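Local coordinates for protein-tyrosine-phosphatase (Vibrio vulnificus, PDB 7DHF), which probably hydrolyses phosphotyrosine in proteins to tyrosine and phosphate, as a low-molecular-weight protein tyrosine phosphatase, at residues Val10-Asn15 / Leu87-Gly92; Gln27-Asn32 / Ala141-Ala146; Ala38-Glu43 / Gln73-Ala78. The protein carries 1 engineered substitution. One frame throughout, in Å; residues are numbered along the deposited sequence. Where two conformers were deposited one is given.

Contact 1: Val10-Asn15 / Leu87-Gly92; sequences VVAVGN and LVMEKG. Engineered in segment 10-15: Ala12 (natural residue Cys). With PO4 (phosphate ion), chain E.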
loop_
_atom_site.group_PDB
_atom_site.type_symbol
_atom_site.label_atom_id
_atom_site.label_comp_id
_atom_site.label_asym_id
_atom_site.label_seq_id
_atom_site.Cartn_x
_atom_site.Cartn_y
_atom_site.Cartn_z
ATOM N N VAL A 10 -2.270 3.123 -2.603
ATOM C CA VAL A 10 -1.418 2.681 -1.504
ATOM C C VAL A 10 -0.010 2.487 -2.048
ATOM O O VAL A 10 0.189 1.771 -3.035
ATOM C CB VAL A 10 -1.962 1.384 -0.886
ATOM C CG1 VAL A 10 -1.081 0.924 0.265
ATOM C CG2 VAL A 10 -3.397 1.584 -0.423
ATOM N N VAL A 11 0.974 3.120 -1.409
ATOM C CA VAL A 11 2.321 3.202 -1.957
ATOM C C VAL A 11 3.337 2.672 -0.958
ATOM O O VAL A 11 3.286 2.988 0.236
ATOM C CB VAL A 11 2.666 4.644 -2.381
ATOM C CG1 VAL A 11 4.138 4.766 -2.766
ATOM C CG2 VAL A 11 1.778 5.073 -3.538
ATOM N N ALA A 12 4.263 1.863 -1.463
ATOM C CA ALA A 12 5.462 1.503 -0.723
ATOM C C ALA A 12 6.628 1.443 -1.704
ATOM O O ALA A 12 6.770 2.343 -2.536
ATOM C CB ALA A 12 5.257 0.198 0.046
ATOM N N VAL A 13 7.459 0.403 -1.639
ATOM C CA VAL A 13 8.718 0.353 -2.384
ATOM C C VAL A 13 8.661 -0.655 -3.538
ATOM O O VAL A 13 8.872 -0.296 -4.695
ATOM C CB VAL A 13 9.917 0.092 -1.449
ATOM C CG1 VAL A 13 11.214 -0.030 -2.241
ATOM C CG2 VAL A 13 10.024 1.200 -0.415
ATOM N N GLY A 14 8.401 -1.924 -3.230
ATOM C CA GLY A 14 8.426 -2.954 -4.252
ATOM C C GLY A 14 7.075 -3.244 -4.874
ATOM O O GLY A 14 6.996 -3.807 -5.970
ATOM N N ASN A 15 6.005 -2.864 -4.177
ATOM C CA ASN A 15 4.637 -3.161 -4.602
ATOM C C ASN A 15 4.405 -4.666 -4.735
ATOM O O ASN A 15 3.684 -5.126 -5.623
ATOM C CB ASN A 15 4.261 -2.397 -5.878
ATOM C CG ASN A 15 2.753 -2.348 -6.131
ATOM O OD1 ASN A 15 2.308 -2.406 -7.278
ATOM N ND2 ASN A 15 1.965 -2.226 -5.068
ATOM N N LEU A 87 -1.554 6.881 0.221
ATOM C CA LEU A 87 -1.202 6.427 1.564
ATOM C C LEU A 87 0.094 5.632 1.478
ATOM O O LEU A 87 0.124 4.558 0.868
ATOM C CB LEU A 87 -2.321 5.575 2.157
ATOM C CG LEU A 87 -3.675 6.268 2.325
ATOM C CD1 LEU A 87 -4.701 5.295 2.881
ATOM C CD2 LEU A 87 -3.567 7.490 3.222
ATOM N N VAL A 88 1.158 6.153 2.089
ATOM C CA VAL A 88 2.469 5.510 2.062
ATOM C C VAL A 88 2.651 4.669 3.317
ATOM O O VAL A 88 2.091 4.961 4.381
ATOM C CB VAL A 88 3.618 6.532 1.908
ATOM C CG1 VAL A 88 3.511 7.260 0.578
ATOM C CG2 VAL A 88 3.636 7.519 3.074
ATOM N N MET A 89 3.472 3.624 3.201
ATOM C CA MET A 89 3.674 2.705 4.315
ATOM C C MET A 89 4.688 3.223 5.329
ATOM O O MET A 89 4.614 2.854 6.506
ATOM C CB MET A 89 4.095 1.332 3.789
ATOM C CG MET A 89 2.949 0.551 3.177
ATOM S SD MET A 89 1.742 0.058 4.426
ATOM C CE MET A 89 0.363 -0.438 3.398
ATOM N N GLU A 90 5.627 4.069 4.906
ATOM C CA GLU A 90 6.616 4.656 5.799
ATOM C C GLU A 90 6.673 6.158 5.571
ATOM O O GLU A 90 6.523 6.635 4.443
ATOM C CB GLU A 90 8.018 4.077 5.557
ATOM C CG GLU A 90 8.130 2.587 5.817
ATOM C CD GLU A 90 9.517 2.040 5.523
ATOM O OE1 GLU A 90 10.507 2.786 5.678
ATOM O OE2 GLU A 90 9.618 0.861 5.128
ATOM N N LYS A 91 6.904 6.904 6.655
ATOM C CA LYS A 91 6.998 8.357 6.538
ATOM C C LYS A 91 8.068 8.759 5.529
ATOM O O LYS A 91 7.869 9.692 4.743
ATOM C CB LYS A 91 7.283 8.980 7.907
ATOM C CG LYS A 91 7.728 10.443 7.860
ATOM C CD LYS A 91 6.729 11.348 7.142
ATOM C CE LYS A 91 5.420 11.463 7.905
ATOM N NZ LYS A 91 4.864 12.843 7.840
ATOM N N GLY A 92 9.208 8.065 5.535
ATOM C CA GLY A 92 10.274 8.376 4.600
ATOM C C GLY A 92 9.874 8.248 3.145
ATOM O O GLY A 92 10.516 8.852 2.278
HETATM P P PO4 E . 6.172 -3.295 -0.569
HETATM O O1 PO4 E . 6.618 -4.463 -1.424
HETATM O O2 PO4 E . 5.977 -3.795 0.842
HETATM O O3 PO4 E . 4.862 -2.797 -1.132
HETATM O O4 PO4 E . 7.237 -2.222 -0.607
#
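Val11 and Leu87 join strand 7-12 to strand 85-88 in the parallel sheet, and strand 7-12 runs straight into the phosphate-binding P-loop. Val11 N donates to Leu87 O at 2.8 Å, with an N-H...O angle of 166°. One step on, Met89 N reaches Val11 O at 3.0 Å, a weak bond just past the end of strand 85-88. Val10 and Leu87 point to one face of the sheet, on which helix 128-146 packs. Val11 and Val88 point to the other face, where helix 92-100 meets Val88.

The side chain of Met89 runs back along strand 7-12, from Ala12 to Val10. Its CB lies 4.0 Å from Val11 O. Its CG is 3.9 Å from Ala12 CB. The chain then bends at chi2 (-68°), and SD carries CE back to Val10 CG1, at 3.7 Å.

Ala12 is an engineered replacement for the natural Cys, the predicted nucleophile. It begins the P-loop, the family's C-X5-R motif, which ends at the predicted active-site residue Arg18. Glu90 OE2 forms a salt bridge with Arg18. A phosphate ion sits in the loop. Phosphate O4 accepts a bond from Val13 N at 2.8 Å. A second bond to phosphate O4 comes from Gly14 N at 2.9 Å. The same O4 lies 3.2 Å from Ala12 CB.

Contact 2: Gln27-Asn32 / Ala141-Ala146; sequences QKLLPN and AAQAWA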
loop_
_atom_site.group_PDB
_atom_site.type_symbol
_atom_site.label_atom_id
_atom_site.label_comp_id
_atom_site.label_asym_id
_atom_site.label_seq_id
_atom_site.Cartn_x
_atom_site.Cartn_y
_atom_site.Cartn_z
ATOM N N GLN A 27 -9.619 -2.032 0.075
ATOM C CA GLN A 27 -10.669 -2.191 -0.922
ATOM C C GLN A 27 -11.849 -2.965 -0.348
ATOM O O GLN A 27 -13.009 -2.646 -0.633
ATOM C CB GLN A 27 -10.114 -2.894 -2.160
ATOM C CG GLN A 27 -11.100 -3.002 -3.314
ATOM C CD GLN A 27 -11.486 -1.645 -3.871
ATOM O OE1 GLN A 27 -10.848 -1.139 -4.794
ATOM N NE2 GLN A 27 -12.537 -1.051 -3.314
ATOM N N LYS A 28 -11.570 -3.988 0.461
ATOM C CA LYS A 28 -12.645 -4.760 1.077
ATOM C C LYS A 28 -13.440 -3.909 2.058
ATOM O O LYS A 28 -14.666 -4.042 2.154
ATOM C CB LYS A 28 -12.061 -5.988 1.774
ATOM C CG LYS A 28 -13.099 -6.913 2.376
ATOM C CD LYS A 28 -12.434 -8.116 3.022
ATOM C CE LYS A 28 -13.426 -8.964 3.793
ATOM N NZ LYS A 28 -12.735 -10.008 4.602
ATOM N N LEU A 29 -12.765 -3.019 2.788
ATOM C CA LEU A 29 -13.443 -2.149 3.738
ATOM C C LEU A 29 -14.148 -0.983 3.065
ATOM O O LEU A 29 -15.080 -0.419 3.650
ATOM C CB LEU A 29 -12.428 -1.567 4.724
ATOM C CG LEU A 29 -11.774 -2.523 5.717
ATOM C CD1 LEU A 29 -10.541 -1.884 6.334
ATOM C CD2 LEU A 29 -12.774 -2.888 6.803
ATOM N N LEU A 30 -13.736 -0.615 1.855
ATOM C CA LEU A 30 -14.264 0.559 1.163
ATOM C C LEU A 30 -14.714 0.162 -0.235
ATOM O O LEU A 30 -14.112 0.565 -1.237
ATOM C CB LEU A 30 -13.206 1.661 1.110
ATOM C CG LEU A 30 -12.858 2.303 2.456
ATOM C CD1 LEU A 30 -11.662 3.226 2.317
ATOM C CD2 LEU A 30 -14.048 3.070 3.014
ATOM N N PRO A 31 -15.794 -0.617 -0.339
ATOM C CA PRO A 31 -16.289 -1.005 -1.668
ATOM C C PRO A 31 -16.803 0.166 -2.489
ATOM O O PRO A 31 -16.986 0.014 -3.703
ATOM C CB PRO A 31 -17.403 -2.013 -1.352
ATOM C CG PRO A 31 -17.837 -1.674 0.040
ATOM C CD PRO A 31 -16.604 -1.197 0.746
ATOM N N ASN A 32 -17.052 1.319 -1.873
ATOM C CA ASN A 32 -17.476 2.512 -2.593
ATOM C C ASN A 32 -16.301 3.378 -3.031
ATOM O O ASN A 32 -16.511 4.526 -3.442
ATOM C CB ASN A 32 -18.461 3.328 -1.749
ATOM C CG ASN A 32 -17.812 3.950 -0.530
ATOM O OD1 ASN A 32 -16.808 3.451 -0.022
ATOM N ND2 ASN A 32 -18.388 5.046 -0.049
ATOM N N ALA A 141 -4.610 -0.297 10.771
ATOM C CA ALA A 141 -4.520 1.019 10.149
ATOM C C ALA A 141 -5.637 1.233 9.136
ATOM O O ALA A 141 -6.215 2.325 9.061
ATOM C CB ALA A 141 -3.156 1.165 9.477
ATOM N N ALA A 142 -5.952 0.203 8.349
ATOM C CA ALA A 142 -6.979 0.325 7.322
ATOM C C ALA A 142 -8.365 0.473 7.934
ATOM O O ALA A 142 -9.189 1.244 7.431
ATOM C CB ALA A 142 -6.932 -0.891 6.398
ATOM N N GLN A 143 -8.648 -0.272 9.007
ATOM C CA GLN A 143 -9.929 -0.126 9.691
ATOM C C GLN A 143 -10.174 1.320 10.082
ATOM O O GLN A 143 -11.291 1.831 9.947
ATOM C CB GLN A 143 -9.962 -0.999 10.944
ATOM C CG GLN A 143 -10.063 -2.484 10.692
ATOM C CD GLN A 143 -10.034 -3.273 11.982
ATOM O OE1 GLN A 143 -10.534 -2.815 13.011
ATOM N NE2 GLN A 143 -9.447 -4.463 11.938
ATOM N N ALA A 144 -9.137 1.995 10.579
ATOM C CA ALA A 144 -9.291 3.377 11.012
ATOM C C ALA A 144 -9.523 4.304 9.825
ATOM O O ALA A 144 -10.380 5.193 9.885
ATOM C CB ALA A 144 -8.061 3.807 11.808
ATOM N N TRP A 145 -8.775 4.113 8.735
ATOM C CA TRP A 145 -8.986 4.932 7.546
ATOM C C TRP A 145 -10.392 4.747 6.991
ATOM O O TRP A 145 -11.019 5.708 6.533
ATOM C CB TRP A 145 -7.955 4.581 6.471
ATOM C CG TRP A 145 -6.688 5.363 6.572
ATOM C CD1 TRP A 145 -5.443 4.880 6.854
ATOM C CD2 TRP A 145 -6.539 6.776 6.394
ATOM N NE1 TRP A 145 -4.529 5.905 6.862
ATOM C CE2 TRP A 145 -5.176 7.080 6.582
ATOM C CE3 TRP A 145 -7.427 7.814 6.094
ATOM C CZ2 TRP A 145 -4.680 8.376 6.481
ATOM C CZ3 TRP A 145 -6.932 9.101 5.994
ATOM C CH2 TRP A 145 -5.572 9.371 6.187
ATOM N N ALA A 146 -10.904 3.515 7.022
ATOM C CA ALA A 146 -12.203 3.231 6.422
ATOM C C ALA A 146 -13.322 4.037 7.069
ATOM O O ALA A 146 -14.319 4.348 6.411
ATOM C CB ALA A 146 -12.506 1.736 6.511
#
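Leu29 and Leu30 pack against Ala142 and Ala146 where helices 18-29 and 128-146 of the alpha/beta phosphatase fold come together. The contact is apolar. It involves the C-terminal end of the first helix and residues 141-146 of helix 128-146.

The tight part is built on small alanine side chains, which let the leucines come close to the helix backbone. Leu29 CB meets Ala146 CB at 3.8 Å. Leu29 CD1 reaches one turn back along helix 128-146, to 3.7 Å from Ala142 CB and 3.6 Å from Ala142 O. Val25 and Leu26 of helix 18-29 also touch Ala142, which is buried. Leu30 is the first residue to leave the helical conformation. Its CG is anti to the carbonyl carbon (chi1 -69°), and this carries the branched end over Ala146. Leu30 CD2 lies 4.0 Å from Ala146 CB, so two successive leucines both touch this one methyl group.

The loose side is at Gln143. Its CB points away from the leucines, and Gln143 CG only brushes Leu29 CD1 at 4.4 Å. The residue is exposed, and its amide NE2 bonds Asp139 OD1 one turn earlier in its own helix. Trp145 turns its indole away from this interface, toward Leu110 O and the ring of Trp114. At the end of the packed part, Leu30 CD2 stands 3.6 Å from Ala146 O.

Contact 3: Ala38-Glu43 / Gln73-Ala78; sequences AGIAAE and QQLTSA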
loop_
_atom_site.group_PDB
_atom_site.type_symbol
_atom_site.label_atom_id
_atom_site.label_comp_id
_atom_site.label_asym_id
_atom_site.label_seq_id
_atom_site.Cartn_x
_atom_site.Cartn_y
_atom_site.Cartn_z
ATOM N N ALA A 38 1.120 1.010 -5.765
ATOM C CA ALA A 38 2.305 1.165 -6.597
ATOM C C ALA A 38 3.539 1.215 -5.710
ATOM O O ALA A 38 3.450 1.428 -4.497
ATOM C CB ALA A 38 2.228 2.427 -7.460
ATOM N N GLY A 39 4.695 1.028 -6.341
ATOM C CA GLY A 39 5.958 1.012 -5.632
ATOM C C GLY A 39 6.933 2.060 -6.126
ATOM O O GLY A 39 7.116 2.234 -7.336
ATOM N N ILE A 40 7.576 2.758 -5.185
ATOM C CA ILE A 40 8.530 3.809 -5.527
ATOM C C ILE A 40 9.717 3.249 -6.297
ATOM O O ILE A 40 10.327 3.957 -7.107
ATOM C CB ILE A 40 8.970 4.539 -4.241
ATOM C CG1 ILE A 40 7.803 5.337 -3.665
ATOM C CG2 ILE A 40 10.167 5.449 -4.505
ATOM C CD1 ILE A 40 7.986 5.722 -2.218
ATOM N N ALA A 41 10.077 1.988 -6.053
ATOM C CA ALA A 41 11.256 1.378 -6.658
ATOM C C ALA A 41 10.914 0.056 -7.336
ATOM O O ALA A 41 11.769 -0.825 -7.454
ATOM C CB ALA A 41 12.367 1.184 -5.627
ATOM N N ALA A 42 9.670 -0.103 -7.786
ATOM C CA ALA A 42 9.273 -1.362 -8.409
ATOM C C ALA A 42 10.096 -1.644 -9.660
ATOM O O ALA A 42 10.517 -2.784 -9.891
ATOM C CB ALA A 42 7.781 -1.333 -8.740
ATOM N N GLU A 43 10.337 -0.619 -10.479
ATOM C CA GLU A 43 11.063 -0.822 -11.730
ATOM C C GLU A 43 12.530 -1.149 -11.467
ATOM O O GLU A 43 13.068 -2.118 -12.017
ATOM C CB GLU A 43 10.920 0.417 -12.619
ATOM C CG GLU A 43 11.200 0.176 -14.097
ATOM C CD GLU A 43 10.575 1.232 -14.997
ATOM O OE1 GLU A 43 10.044 2.233 -14.472
ATOM O OE2 GLU A 43 10.623 1.065 -16.236
ATOM N N GLN A 73 3.472 -2.409 -9.944
ATOM C CA GLN A 73 3.652 -1.309 -10.880
ATOM C C GLN A 73 4.467 -0.199 -10.231
ATOM O O GLN A 73 4.485 -0.040 -9.007
ATOM C CB GLN A 73 2.314 -0.750 -11.392
ATOM C CG GLN A 73 1.572 0.148 -10.414
ATOM C CD GLN A 73 0.298 0.708 -11.011
ATOM O OE1 GLN A 73 0.255 1.056 -12.192
ATOM N NE2 GLN A 73 -0.750 0.787 -10.203
ATOM N N GLN A 74 5.112 0.592 -11.084
ATOM C CA GLN A 74 5.991 1.669 -10.654
ATOM C C GLN A 74 5.200 2.946 -10.401
ATOM O O GLN A 74 4.274 3.284 -11.146
ATOM C CB GLN A 74 7.034 1.933 -11.744
ATOM C CG GLN A 74 7.895 3.175 -11.540
ATOM C CD GLN A 74 8.768 3.098 -10.305
ATOM O OE1 GLN A 74 9.349 2.055 -10.004
ATOM N NE2 GLN A 74 8.863 4.205 -9.579
ATOM N N LEU A 75 5.583 3.659 -9.346
ATOM C CA LEU A 75 4.982 4.951 -9.054
ATOM C C LEU A 75 5.509 5.994 -10.030
ATOM O O LEU A 75 6.722 6.156 -10.187
ATOM C CB LEU A 75 5.331 5.362 -7.628
ATOM C CG LEU A 75 4.709 6.667 -7.133
ATOM C CD1 LEU A 75 3.235 6.476 -6.814
ATOM C CD2 LEU A 75 5.457 7.166 -5.914
ATOM N N THR A 76 4.594 6.701 -10.691
ATOM C CA THR A 76 4.953 7.772 -11.609
ATOM C C THR A 76 4.101 8.993 -11.299
ATOM O O THR A 76 3.075 8.908 -10.622
ATOM C CB THR A 76 4.706 7.385 -13.072
ATOM O OG1 THR A 76 3.297 7.256 -13.299
ATOM C CG2 THR A 76 5.401 6.076 -13.416
ATOM N N SER A 77 4.542 10.145 -11.811
ATOM C CA SER A 77 3.758 11.365 -11.656
ATOM C C SER A 77 2.396 11.226 -12.324
ATOM O O SER A 77 1.375 11.639 -11.763
ATOM C CB SER A 77 4.523 12.549 -12.245
ATOM O OG SER A 77 3.716 13.713 -12.278
ATOM N N ALA A 78 2.361 10.640 -13.524
ATOM C CA ALA A 78 1.091 10.445 -14.214
ATOM C C ALA A 78 0.149 9.570 -13.394
ATOM O O ALA A 78 -1.055 9.841 -13.318
ATOM C CB ALA A 78 1.333 9.831 -15.592
#
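The side-chain amide of Gln74 lies against the turn made by Gly39-Ala42, with Gly39 O over one face and polar partners at its edges. Gly39 O stands 3.5 Å from Gln74 CD and is not bonded to the amide. On the other side of the amide plane, Glu43 OE1 comes within 3.8 Å of Gln74 CG. The carboxylate and amide planes are 32° apart.

Both polar atoms at the edges are used. The side chain is bent at chi2 (64°), which folds the amide back over the turn. Gln74 NE2 donates to Ile40 O at 2.9 Å. This acceptor lies in the amide plane, whereas NE2 sits above the plane of the Ile40 carbonyl. Gln74 NE2 also donates to Leu75 O of its own segment at 3.0 Å. Gln74 OE1 accepts Glu43 N at 2.9 Å, in the carbonyl plane and nearly straight (173°). With two bonds from NE2 and one to OE1, the rotation of the amide is fixed.

The backbones are joined by a single bridge between Gly39 and Gln74. Gly39 N donates to Gln73 O at 2.9 Å, and Leu75 N returns a bond to Gly39 O at the same length. Ile40 and Leu75, in the conformer given, lie side by side, with CG1 of Ile40 3.7 Å from CD2 of Leu75. Both side chains also touch Val11 of strand 7-12. Gln73 turns its amide to Ser37 O, further back on strand 34-39.

Thr76 follows as the N-cap of helix 77-80. The whole is a type I beta turn at the end of an outermost sheet strand, held by a glutamine side chain. It leads into the loop that is probably the W-loop of low-molecular-weight phosphatases, beside the phosphate site.

How the contacts relate
Along the chain the segments run 10-15, 27-32, 38-43, 73-78, 87-92, 141-146. Contact 3 is nested inside the loops closed by contacts 1 and 2, which cross. Contacts 1 and 3, about 10 Å apart between centres, reach the same parallel sheet, where strands 7-12 and 34-39 are neighbours. Ala12 O meets Ile40 N, and Asn15 OD1 meets Gln73 N. These two probable hydrogen bonds tie the phosphate-binding loop to the turn at 39-42 and to segment 73-78. Contact 2 joins the end of helix 18-29 and the residue after it to helix 128-146. Its centre is about 17 Å from contact 1, which it touches where Leu87 packs on Trp145, and about 22 Å from contact 3.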